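Local coordinates for delta-aminolevulinic acid dehydratase (Toxoplasma gondii ME49, PDB 3OBK), which catalyses the condensation of two molecules of 5-aminolevulinic acid to porphobilinogen, an early step of tetrapyrrole synthesis, in an octamer of TIM-barrel subunits, at residues Phe51-Glu56 and Phe93-Asp98; Cys212-Ser217 and Tyr239-Ser244; Val288-Ser293 and Ala330-Lys335; Leu131-Ala136 and Ala175-Val180. All blocks are in the same frame, centred on the assembly; numbering follows the deposited sequence.

How the contacts relate
From the N terminus the four contacts follow in series, none nested or crossed, a worked example of how a TIM barrel is tied together. Contact 1 closes the loop between strands 46-53 and 89-95. Contact 4 brings strand 130-135 beside 179-182, with helix 158-175 in the connection. Contact 2 is different: it binds the end of strand 206-213 to the later loop 239-244. Contact 3 joins strands 287-291 and 328-331. Strands 89-95 and 130-135 are neighbours, as are 179-182 and 206-213, and the pairing of 328-331 with 46-53 closes the barrel. All four contacts contribute residues to the porphobilinogen pocket, where Phe93 of contact 1 packs against Tyr290 of contact 3.

Contact 1. Residues Phe51-Glu56 and Phe93-Asp98; sequences FVHDEE and FPKVDD
One water (water 2) is gripped from three sides: it donates to Glu55 OE2 and to Asp97 OD1, each oxygen 2.7 Å from it, and accepts a weak bond from Lys95 NZ. The two carboxylates, planes 75° apart, bring like charges close, OE2 of Glu55 3.9 Å from OD1 of Asp97, a repulsion that the water and the Lys95 ammonium probably ease. Bends at chi2 (62°) and chi4 bring NZ of Lys95 round, and it also donates to water 1, which lies in the plane of the His53 ring at its edge, 3.1 Å from ND1; NE2 of that ring is hydrogen-bonded to Thr57 O. These groups stand where two adjacent parallel strands of the TIM barrel, 46-53 and 89-95, run out into loops. Along the strands, Val52 N donates to Phe93 O at 3.0 Å and Lys95 N returns a bond to Val52 O at 2.9 Å. Phe51 and Phe93 share one face of the sheet, the ring planes 28° apart but offset with little overlap, CD1 of Phe51 3.8 Å from CB of Phe93. The Phe93 ring lines the porphobilinogen pocket and meets Phe222 edge-to-face. Next to His53, Asp54 OD2 forms a salt bridge with Arg117.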
# COMPACT_ATOMS: atom_id res chain seq x y z
N PHE A 51 41.67 4.75 14.23
CA PHE A 51 42.43 5.91 13.85
C PHE A 51 43.89 5.55 13.86
O PHE A 51 44.37 4.96 14.85
CB PHE A 51 42.22 7.02 14.86
CG PHE A 51 40.81 7.46 14.97
CD1 PHE A 51 40.28 8.34 14.04
CD2 PHE A 51 40.01 6.98 15.98
CE1 PHE A 51 38.95 8.73 14.14
CE2 PHE A 51 38.70 7.37 16.08
CZ PHE A 51 38.16 8.24 15.17
N VAL A 52 44.57 5.92 12.79
CA VAL A 52 46.01 5.73 12.68
C VAL A 52 46.73 7.04 12.39
O VAL A 52 46.24 7.87 11.63
CB VAL A 52 46.37 4.72 11.58
CG1 VAL A 52 45.79 5.12 10.25
CG2 VAL A 52 47.91 4.55 11.49
N HIS A 53 47.91 7.21 12.98
CA HIS A 53 48.78 8.34 12.66
C HIS A 53 50.22 7.91 12.42
O HIS A 53 50.61 6.80 12.77
CB HIS A 53 48.68 9.44 13.74
CG HIS A 53 49.24 9.08 15.08
ND1 HIS A 53 49.37 10.00 16.10
CD2 HIS A 53 49.71 7.91 15.58
CE1 HIS A 53 49.91 9.43 17.15
NE2 HIS A 53 50.11 8.15 16.87
N ASP A 54 51.01 8.78 11.83
CA ASP A 54 52.38 8.47 11.47
C ASP A 54 53.33 8.90 12.58
O ASP A 54 54.14 9.79 12.38
CB ASP A 54 52.75 9.17 10.16
CG ASP A 54 53.63 8.33 9.26
OD1 ASP A 54 54.27 7.36 9.73
OD2 ASP A 54 53.65 8.65 8.07
N GLU A 55 53.23 8.27 13.74
CA GLU A 55 54.11 8.55 14.86
C GLU A 55 54.50 7.23 15.44
O GLU A 55 53.84 6.24 15.20
CB GLU A 55 53.40 9.37 15.93
CG GLU A 55 52.75 10.68 15.45
CD GLU A 55 53.76 11.78 15.09
OE1 GLU A 55 54.99 11.62 15.32
OE2 GLU A 55 53.29 12.83 14.55
N GLU A 56 55.57 7.21 16.23
CA GLU A 56 56.12 5.96 16.76
C GLU A 56 55.22 5.38 17.85
O GLU A 56 55.20 4.17 18.08
CB GLU A 56 57.55 6.20 17.30
N PHE A 93 40.66 5.56 9.53
CA PHE A 93 40.73 6.99 9.37
C PHE A 93 42.17 7.43 9.68
O PHE A 93 42.76 6.96 10.64
CB PHE A 93 39.78 7.64 10.36
CG PHE A 93 38.34 7.30 10.14
CD1 PHE A 93 37.60 7.94 9.15
CD2 PHE A 93 37.69 6.42 10.97
CE1 PHE A 93 36.26 7.66 8.99
CE2 PHE A 93 36.36 6.16 10.83
CZ PHE A 93 35.64 6.76 9.85
N PRO A 94 42.74 8.31 8.85
CA PRO A 94 44.09 8.83 9.12
C PRO A 94 44.10 10.20 9.79
O PRO A 94 43.43 11.12 9.33
CB PRO A 94 44.68 8.96 7.72
CG PRO A 94 43.52 9.27 6.87
CD PRO A 94 42.29 8.65 7.50
N LYS A 95 44.86 10.32 10.87
CA LYS A 95 45.26 11.63 11.39
C LYS A 95 46.50 12.03 10.61
O LYS A 95 47.55 11.44 10.77
CB LYS A 95 45.48 11.58 12.92
CG LYS A 95 46.61 12.45 13.53
CD LYS A 95 46.43 13.95 13.35
CE LYS A 95 47.32 14.78 14.35
NZ LYS A 95 48.83 14.51 14.31
N VAL A 96 46.35 13.02 9.73
CA VAL A 96 47.42 13.48 8.84
C VAL A 96 48.18 14.64 9.49
O VAL A 96 47.60 15.46 10.21
CB VAL A 96 46.79 13.93 7.48
CG1 VAL A 96 47.78 14.61 6.56
CG2 VAL A 96 46.08 12.73 6.77
N ASP A 97 49.49 14.69 9.24
CA ASP A 97 50.34 15.79 9.73
C ASP A 97 49.81 17.10 9.19
O ASP A 97 49.51 17.19 8.01
CB ASP A 97 51.78 15.62 9.23
CG ASP A 97 52.47 14.37 9.79
OD1 ASP A 97 52.39 14.17 11.04
OD2 ASP A 97 53.11 13.62 8.98
N ASP A 98 49.72 18.12 10.04
CA ASP A 98 49.24 19.43 9.60
C ASP A 98 49.95 19.90 8.33
O ASP A 98 49.33 20.53 7.49
CB ASP A 98 49.39 20.49 10.72
CG ASP A 98 48.55 21.78 10.46
OD1 ASP A 98 47.31 21.70 10.29
OD2 ASP A 98 49.12 22.90 10.43
O HOH W 1 49.06 13.00 16.92
O HOH W 2 51.00 13.14 13.12

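Contact 2. Residues Cys212-Ser217 and Tyr239-Ser244; sequences CKYASS and YQMDPS. With PBG (3-[5-(aminomethyl)-4-(carboxymethyl)-1H-pyrrol-3-yl]propanoic acid), chain L.
Lys213 sets CG opposite its own nitrogen (chi1 171°) and stays extended to its tip, while Gln240 is extended beyond CG. With both chains drawn out, they cross at a slant near the bound product, CE of Lys213 coming 3.5 Å from NE2 of Gln240. Lys213 lies at the C-terminal end of barrel strand 206-213, the end at which TIM barrels carry their active sites; just past it, Tyr214 and Met241 form the single backbone bridge that fastens the 239-244 loop. Met241 N donates to Lys213 O, and Met241 O takes the N-H of Ala215. In the pocket Lys213 NZ donates to O1A of PBG at 2.8 Å and also to Ser183 O. The amide of Gln240 is held by waters at both ends: NE2 donates to water 3, and OE1 accepts from water 4 at 2.8 Å, a water that also donates to Ser216 O. Ser216 OG is hydrogen-bonded to Glu316 of the second subunit, which places this corner at a subunit interface. Behind the bridge a Met-aromatic contact forms, with SD of Met241 over one face of the Tyr214 ring, 4.7 Å from its centroid. Tyr214 OH bonds to Asn245 O. A bend at chi3 of Met241 (45°) turns the methyl across the ring, leaving CE 3.4 Å from Tyr214 OH.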
# COMPACT_ATOMS: atom_id res chain seq x y z
N CYS A 212 22.33 9.17 3.87
CA CYS A 212 21.64 10.05 4.79
C CYS A 212 22.56 10.39 5.96
O CYS A 212 22.52 9.77 7.01
CB CYS A 212 20.35 9.37 5.26
SG CYS A 212 19.44 8.57 3.90
N LYS A 213 23.45 11.34 5.73
CA LYS A 213 24.42 11.79 6.71
C LYS A 213 24.04 13.21 7.10
O LYS A 213 23.97 14.08 6.24
CB LYS A 213 25.82 11.79 6.13
CG LYS A 213 26.81 12.44 7.06
CD LYS A 213 28.22 12.21 6.59
CE LYS A 213 29.19 12.73 7.60
NZ LYS A 213 30.54 12.39 7.22
N TYR A 214 23.79 13.42 8.38
CA TYR A 214 23.21 14.68 8.83
C TYR A 214 24.25 15.68 9.31
O TYR A 214 25.32 15.31 9.76
CB TYR A 214 22.14 14.39 9.88
CG TYR A 214 20.89 13.79 9.27
CD1 TYR A 214 20.80 12.43 8.98
CD2 TYR A 214 19.81 14.59 8.92
CE1 TYR A 214 19.64 11.89 8.39
CE2 TYR A 214 18.67 14.06 8.35
CZ TYR A 214 18.59 12.71 8.08
OH TYR A 214 17.45 12.23 7.51
N ALA A 215 23.95 16.97 9.16
CA ALA A 215 24.82 18.05 9.65
C ALA A 215 24.79 18.08 11.15
O ALA A 215 24.25 18.97 11.75
CB ALA A 215 24.36 19.42 9.07
N SER A 216 25.40 17.08 11.76
CA SER A 216 25.24 16.82 13.18
C SER A 216 26.27 17.53 14.07
O SER A 216 27.36 17.95 13.61
CB SER A 216 25.33 15.30 13.45
OG SER A 216 25.03 14.98 14.81
N SER A 217 25.91 17.61 15.35
CA SER A 217 26.79 18.12 16.37
C SER A 217 27.43 16.98 17.22
O SER A 217 28.17 17.24 18.15
CB SER A 217 26.02 19.11 17.25
OG SER A 217 25.23 18.42 18.22
N TYR A 239 26.07 20.95 2.81
CA TYR A 239 26.20 19.63 2.24
C TYR A 239 25.71 18.46 3.11
O TYR A 239 25.02 17.58 2.59
CB TYR A 239 27.63 19.35 1.73
CG TYR A 239 28.83 19.52 2.63
CD1 TYR A 239 29.47 20.75 2.75
CD2 TYR A 239 29.41 18.44 3.27
CE1 TYR A 239 30.62 20.92 3.53
CE2 TYR A 239 30.58 18.60 4.05
CZ TYR A 239 31.17 19.85 4.17
OH TYR A 239 32.33 20.02 4.92
N GLN A 240 26.07 18.41 4.39
CA GLN A 240 25.39 17.49 5.29
C GLN A 240 23.93 17.94 5.46
O GLN A 240 23.60 19.10 5.26
CB GLN A 240 26.13 17.37 6.60
CG GLN A 240 27.54 16.73 6.43
CD GLN A 240 28.39 16.75 7.71
OE1 GLN A 240 27.99 17.29 8.75
NE2 GLN A 240 29.58 16.17 7.62
N MET A 241 23.07 17.00 5.79
CA MET A 241 21.62 17.21 5.83
C MET A 241 21.10 17.87 7.10
O MET A 241 21.63 17.69 8.20
CB MET A 241 20.90 15.87 5.67
CG MET A 241 21.02 15.29 4.27
SD MET A 241 20.26 13.67 4.03
CE MET A 241 18.71 13.98 4.87
N ASP A 242 20.04 18.63 6.95
CA ASP A 242 19.32 19.21 8.07
C ASP A 242 18.68 18.09 8.87
O ASP A 242 17.90 17.32 8.33
CB ASP A 242 18.21 20.11 7.51
CG ASP A 242 17.58 21.02 8.58
OD1 ASP A 242 17.78 20.76 9.78
OD2 ASP A 242 16.88 21.99 8.18
N PRO A 243 18.99 18.00 10.16
CA PRO A 243 18.30 17.06 11.02
C PRO A 243 16.78 17.22 11.08
O PRO A 243 16.12 16.35 11.59
CB PRO A 243 18.88 17.35 12.40
CG PRO A 243 20.14 18.05 12.18
CD PRO A 243 19.99 18.78 10.90
N SER A 244 16.23 18.32 10.60
CA SER A 244 14.80 18.52 10.64
C SER A 244 14.03 17.69 9.60
O SER A 244 12.80 17.68 9.62
CB SER A 244 14.48 19.98 10.37
OG SER A 244 15.26 20.86 11.14
CHA PBG L . 34.48 12.83 7.44
C1A PBG L . 33.95 11.98 8.55
C2A PBG L . 33.38 12.43 9.74
C3A PBG L . 33.03 11.30 10.45
C4A PBG L . 33.31 10.21 9.64
NA PBG L . 33.89 10.64 8.52
C5A PBG L . 33.31 13.84 10.27
C6A PBG L . 32.42 14.78 9.58
O1A PBG L . 32.07 14.46 8.41
O2A PBG L . 32.11 15.86 10.11
C7A PBG L . 32.46 11.29 11.81
C8A PBG L . 32.43 9.98 12.52
C9A PBG L . 32.16 9.98 13.96
O3A PBG L . 32.54 9.00 14.60
O4A PBG L . 31.85 10.99 14.60
N1 PBG L . 33.81 12.79 6.18
O HOH W 3 30.01 14.98 5.01
O HOH W 4 28.22 18.63 11.17

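Contact 3. Residues Val288-Ser293 and Ala330-Lys335; sequences VAYHVS and ATYYAK. With PBG (3-[5-(aminomethyl)-4-(carboxymethyl)-1H-pyrrol-3-yl]propanoic acid), chain L.
Tyr290 OH donates to Tyr332 OH at 3.0 Å, and Tyr332 OH in turn donates to O3A of PBG at 2.6 Å, a chain of two buried hydroxyls ending on the product's carboxylate. Its frame is a pair of neighbouring parallel strands of the TIM barrel, 287-291 and 328-331, whose C-terminal ends receive the propionate of the product. O3A has a second donor in Ser293 N. The other oxygen, O4A, is bound by Ser293 OG at 2.8 Å and weakly by Ser293 N. With OG lodged between its own N and carbonyl carbon (chi1 63°), Ser293 can offer both groups to one carboxylate; Phe218 O and Phe222 N meet OG weakly. Since Ser293 opens helix 293-305, with Val292 as N-cap, the helix start would probably help to stabilise the carboxylate charge; Val292 N is itself bonded to Glu295. Between the strands, Ala330 N finds Ala289 O at 2.8 Å, and Ala330 O accepts from His291 N.

Farther along, ND1 of His291 and OG1 of Thr331 are hydrogen-bonded at 3.1 Å, the hydroxyl lying in the plane of the imidazole at its edge. Thr331 OG1 also accepts from Tyr333 N, making an ST turn that leads into helix 334-346, and the Tyr333 hydroxyl is hydrogen-bonded to Glu310. Ala330 CB makes a CH-pi contact over the centre of the Tyr290 ring, 4.0 Å from its centroid.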
# COMPACT_ATOMS: atom_id res chain seq x y z
N VAL A 288 23.56 0.12 6.77
CA VAL A 288 24.56 0.27 7.80
C VAL A 288 24.23 1.51 8.57
O VAL A 288 23.71 2.46 8.01
CB VAL A 288 26.01 0.38 7.19
CG1 VAL A 288 27.04 0.20 8.24
CG2 VAL A 288 26.21 -0.67 6.11
N ALA A 289 24.48 1.47 9.86
CA ALA A 289 24.28 2.63 10.74
C ALA A 289 25.61 2.94 11.44
O ALA A 289 26.41 2.05 11.65
CB ALA A 289 23.20 2.35 11.71
N TYR A 290 25.86 4.20 11.77
CA TYR A 290 27.10 4.60 12.43
C TYR A 290 26.78 5.16 13.81
O TYR A 290 26.13 6.20 13.95
CB TYR A 290 27.81 5.66 11.61
CG TYR A 290 29.31 5.73 11.80
CD1 TYR A 290 29.90 5.90 13.04
CD2 TYR A 290 30.16 5.68 10.69
CE1 TYR A 290 31.32 5.99 13.18
CE2 TYR A 290 31.54 5.75 10.82
CZ TYR A 290 32.12 5.91 12.05
OH TYR A 290 33.49 5.99 12.09
N HIS A 291 27.24 4.43 14.83
CA HIS A 291 27.23 4.86 16.21
C HIS A 291 28.45 5.77 16.41
O HIS A 291 29.56 5.28 16.63
CB HIS A 291 27.32 3.62 17.10
CG HIS A 291 27.02 3.88 18.54
ND1 HIS A 291 27.74 3.28 19.56
CD2 HIS A 291 26.08 4.64 19.14
CE1 HIS A 291 27.24 3.66 20.73
NE2 HIS A 291 26.23 4.48 20.50
N VAL A 292 28.23 7.09 16.31
CA VAL A 292 29.32 8.02 16.09
C VAL A 292 30.03 8.45 17.37
O VAL A 292 29.52 8.26 18.47
CB VAL A 292 28.84 9.30 15.38
CG1 VAL A 292 28.09 8.96 14.11
CG2 VAL A 292 28.01 10.17 16.31
N SER A 293 31.20 9.05 17.19
CA SER A 293 32.09 9.40 18.27
C SER A 293 31.37 10.09 19.43
O SER A 293 31.61 9.80 20.58
CB SER A 293 33.17 10.33 17.74
OG SER A 293 32.62 11.55 17.26
N ALA A 330 28.51 0.38 12.48
CA ALA A 330 29.87 0.84 12.72
C ALA A 330 29.89 1.39 14.15
O ALA A 330 29.10 2.29 14.47
CB ALA A 330 30.28 1.90 11.71
N THR A 331 30.73 0.87 15.03
CA THR A 331 30.72 1.36 16.41
C THR A 331 32.06 1.24 17.07
O THR A 331 32.69 0.22 16.93
CB THR A 331 29.63 0.65 17.28
OG1 THR A 331 29.75 1.05 18.65
CG2 THR A 331 29.74 -0.85 17.17
N TYR A 332 32.47 2.27 17.82
CA TYR A 332 33.74 2.25 18.55
C TYR A 332 33.69 1.22 19.69
O TYR A 332 34.74 0.83 20.22
CB TYR A 332 34.14 3.66 19.02
CG TYR A 332 34.24 4.62 17.86
CD1 TYR A 332 35.34 4.61 17.03
CD2 TYR A 332 33.21 5.49 17.57
CE1 TYR A 332 35.43 5.46 15.98
CE2 TYR A 332 33.27 6.36 16.51
CZ TYR A 332 34.39 6.35 15.69
OH TYR A 332 34.46 7.21 14.61
N TYR A 333 32.50 0.75 20.04
CA TYR A 333 32.36 -0.38 20.99
C TYR A 333 32.41 -1.78 20.35
O TYR A 333 32.14 -2.77 21.01
CB TYR A 333 31.02 -0.27 21.75
CG TYR A 333 31.08 0.58 22.98
CD1 TYR A 333 31.77 0.17 24.12
CD2 TYR A 333 30.43 1.79 23.03
CE1 TYR A 333 31.79 0.97 25.26
CE2 TYR A 333 30.46 2.59 24.16
CZ TYR A 333 31.13 2.19 25.27
OH TYR A 333 31.13 3.02 26.37
N ALA A 334 32.78 -1.88 19.08
CA ALA A 334 32.68 -3.16 18.37
C ALA A 334 33.53 -4.20 19.03
O ALA A 334 33.05 -5.28 19.35
CB ALA A 334 33.08 -3.00 16.94
N LYS A 335 34.80 -3.88 19.28
CA LYS A 335 35.68 -4.85 19.91
C LYS A 335 35.14 -5.23 21.28
O LYS A 335 35.13 -6.39 21.68
CB LYS A 335 37.10 -4.33 20.03
CG LYS A 335 38.07 -5.34 20.66
CD LYS A 335 39.46 -4.78 20.87
CE LYS A 335 39.63 -3.99 22.20
NZ LYS A 335 40.91 -3.22 22.30
CHA PBG L . 34.48 12.83 7.44
C1A PBG L . 33.95 11.98 8.55
C2A PBG L . 33.38 12.43 9.74
C3A PBG L . 33.03 11.30 10.45
C4A PBG L . 33.31 10.21 9.64
NA PBG L . 33.89 10.64 8.52
C5A PBG L . 33.31 13.84 10.27
C6A PBG L . 32.42 14.78 9.58
O1A PBG L . 32.07 14.46 8.41
O2A PBG L . 32.11 15.86 10.11
C7A PBG L . 32.46 11.29 11.81
C8A PBG L . 32.43 9.98 12.52
C9A PBG L . 32.16 9.98 13.96
O3A PBG L . 32.54 9.00 14.60
O4A PBG L . 31.85 10.99 14.60
N1 PBG L . 33.81 12.79 6.18

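Contact 4. Residues Leu131-Ala136 and Ala175-Val180; sequences LLADVA and AGADMV
Ala177, just after the Gly176 that ends helix 158-175 in a Schellman motif, touches Ala133 first, CB to CB 4.3 Å. Asp178 comes next and grips Leu131 with backbone and side chain together. Its N donates to Leu131 O through a rather bent bond. Its carboxylate, with CG opposite the carbonyl carbon (chi1 -65°), is swung back so that OD2 accepts from Leu131 N at 2.9 Å, in a nearly straight bond (173°) on the anti side. OD2 also forms a salt bridge with Lys123, which probably helps to balance its charge, while Lys28 of the third subunit bonds to Asp178 O. Met179 begins the strand proper. Its N is a second donor to Leu131 O, at 3.1 Å, so that one carbonyl holds two successive N-H groups, and its O accepts from Ala133 N at 3.0 Å. The side chains of Met179 and Leu132 run next to each other in the same direction, with CB of the methionine 3.8 Å from CG of the leucine. At Val180 the other face of the sheet is reached, and CB there is met by CG2 of Val135 at 3.7 Å. Across from it, Asp134 OD1 is hydrogen-bonded to Ser183 OG and weakly to the product's pyrrole nitrogen. This is a beta-alpha-beta crossover of the TIM barrel, with helix 158-175 linking strands 130-135 and 179-182: Ala133 and Val135 pack against that helix at Leu172, Leu131 and Ala177 rest on Ile119 of helix 114-125, and Leu132 and Met179 meet Leu208 of strand 206-213, while strand 89-95 flanks 130-135 on its other edge.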
# COMPACT_ATOMS: atom_id res chain seq x y z
N LEU A 131 38.54 -4.38 4.87
CA LEU A 131 38.89 -2.98 5.11
C LEU A 131 38.00 -2.00 4.37
O LEU A 131 37.76 -2.13 3.19
CB LEU A 131 40.35 -2.71 4.73
CG LEU A 131 41.39 -3.64 5.35
CD1 LEU A 131 42.80 -3.22 4.93
CD2 LEU A 131 41.24 -3.69 6.89
N LEU A 132 37.50 -1.01 5.10
CA LEU A 132 36.62 0.02 4.56
C LEU A 132 37.32 1.35 4.80
O LEU A 132 37.56 1.71 5.94
CB LEU A 132 35.27 0.02 5.30
CG LEU A 132 34.24 -1.11 5.18
CD1 LEU A 132 34.90 -2.50 5.37
CD2 LEU A 132 33.07 -0.90 6.21
N ALA A 133 37.66 2.06 3.74
CA ALA A 133 38.40 3.32 3.84
C ALA A 133 37.45 4.46 3.56
O ALA A 133 36.66 4.38 2.63
CB ALA A 133 39.53 3.34 2.86
N ASP A 134 37.50 5.52 4.34
CA ASP A 134 36.66 6.67 4.11
C ASP A 134 37.10 7.38 2.82
O ASP A 134 38.28 7.31 2.43
CB ASP A 134 36.74 7.60 5.31
CG ASP A 134 35.75 8.72 5.25
OD1 ASP A 134 34.65 8.60 5.88
OD2 ASP A 134 36.06 9.73 4.57
N VAL A 135 36.14 8.03 2.14
CA VAL A 135 36.43 8.93 1.02
C VAL A 135 35.82 10.28 1.34
O VAL A 135 34.63 10.40 1.62
CB VAL A 135 35.93 8.38 -0.33
CG1 VAL A 135 36.07 9.43 -1.45
CG2 VAL A 135 36.68 7.08 -0.67
N ALA A 136 36.66 11.31 1.31
CA ALA A 136 36.32 12.63 1.81
C ALA A 136 37.62 13.35 2.07
O ALA A 136 38.64 12.73 2.41
CB ALA A 136 35.48 12.58 3.09
N ALA A 175 45.30 0.30 -3.29
CA ALA A 175 46.09 -0.09 -2.10
C ALA A 175 45.63 -1.40 -1.49
O ALA A 175 46.38 -2.03 -0.77
CB ALA A 175 46.09 1.03 -1.02
N GLY A 176 44.39 -1.79 -1.77
CA GLY A 176 43.80 -3.02 -1.24
C GLY A 176 42.47 -2.83 -0.51
O GLY A 176 41.89 -3.80 -0.08
N ALA A 177 41.97 -1.60 -0.36
CA ALA A 177 40.69 -1.39 0.28
C ALA A 177 39.59 -2.22 -0.35
O ALA A 177 39.45 -2.24 -1.57
CB ALA A 177 40.31 0.07 0.22
N ASP A 178 38.79 -2.89 0.48
CA ASP A 178 37.70 -3.76 -0.00
C ASP A 178 36.48 -2.94 -0.36
O ASP A 178 35.79 -3.23 -1.36
CB ASP A 178 37.34 -4.78 1.05
CG ASP A 178 38.47 -5.74 1.33
OD1 ASP A 178 38.69 -6.65 0.50
OD2 ASP A 178 39.16 -5.58 2.36
N MET A 179 36.21 -1.93 0.48
CA MET A 179 35.15 -0.97 0.28
C MET A 179 35.70 0.44 0.37
O MET A 179 36.48 0.74 1.26
CB MET A 179 34.08 -1.09 1.39
CG MET A 179 33.44 -2.46 1.66
SD MET A 179 31.76 -2.32 2.47
CE MET A 179 30.86 -1.58 1.10
N VAL A 180 35.26 1.33 -0.51
CA VAL A 180 35.43 2.77 -0.26
C VAL A 180 34.09 3.30 0.26
O VAL A 180 33.03 2.88 -0.18
CB VAL A 180 35.95 3.52 -1.51
CG1 VAL A 180 37.31 2.93 -1.96
CG2 VAL A 180 34.95 3.46 -2.64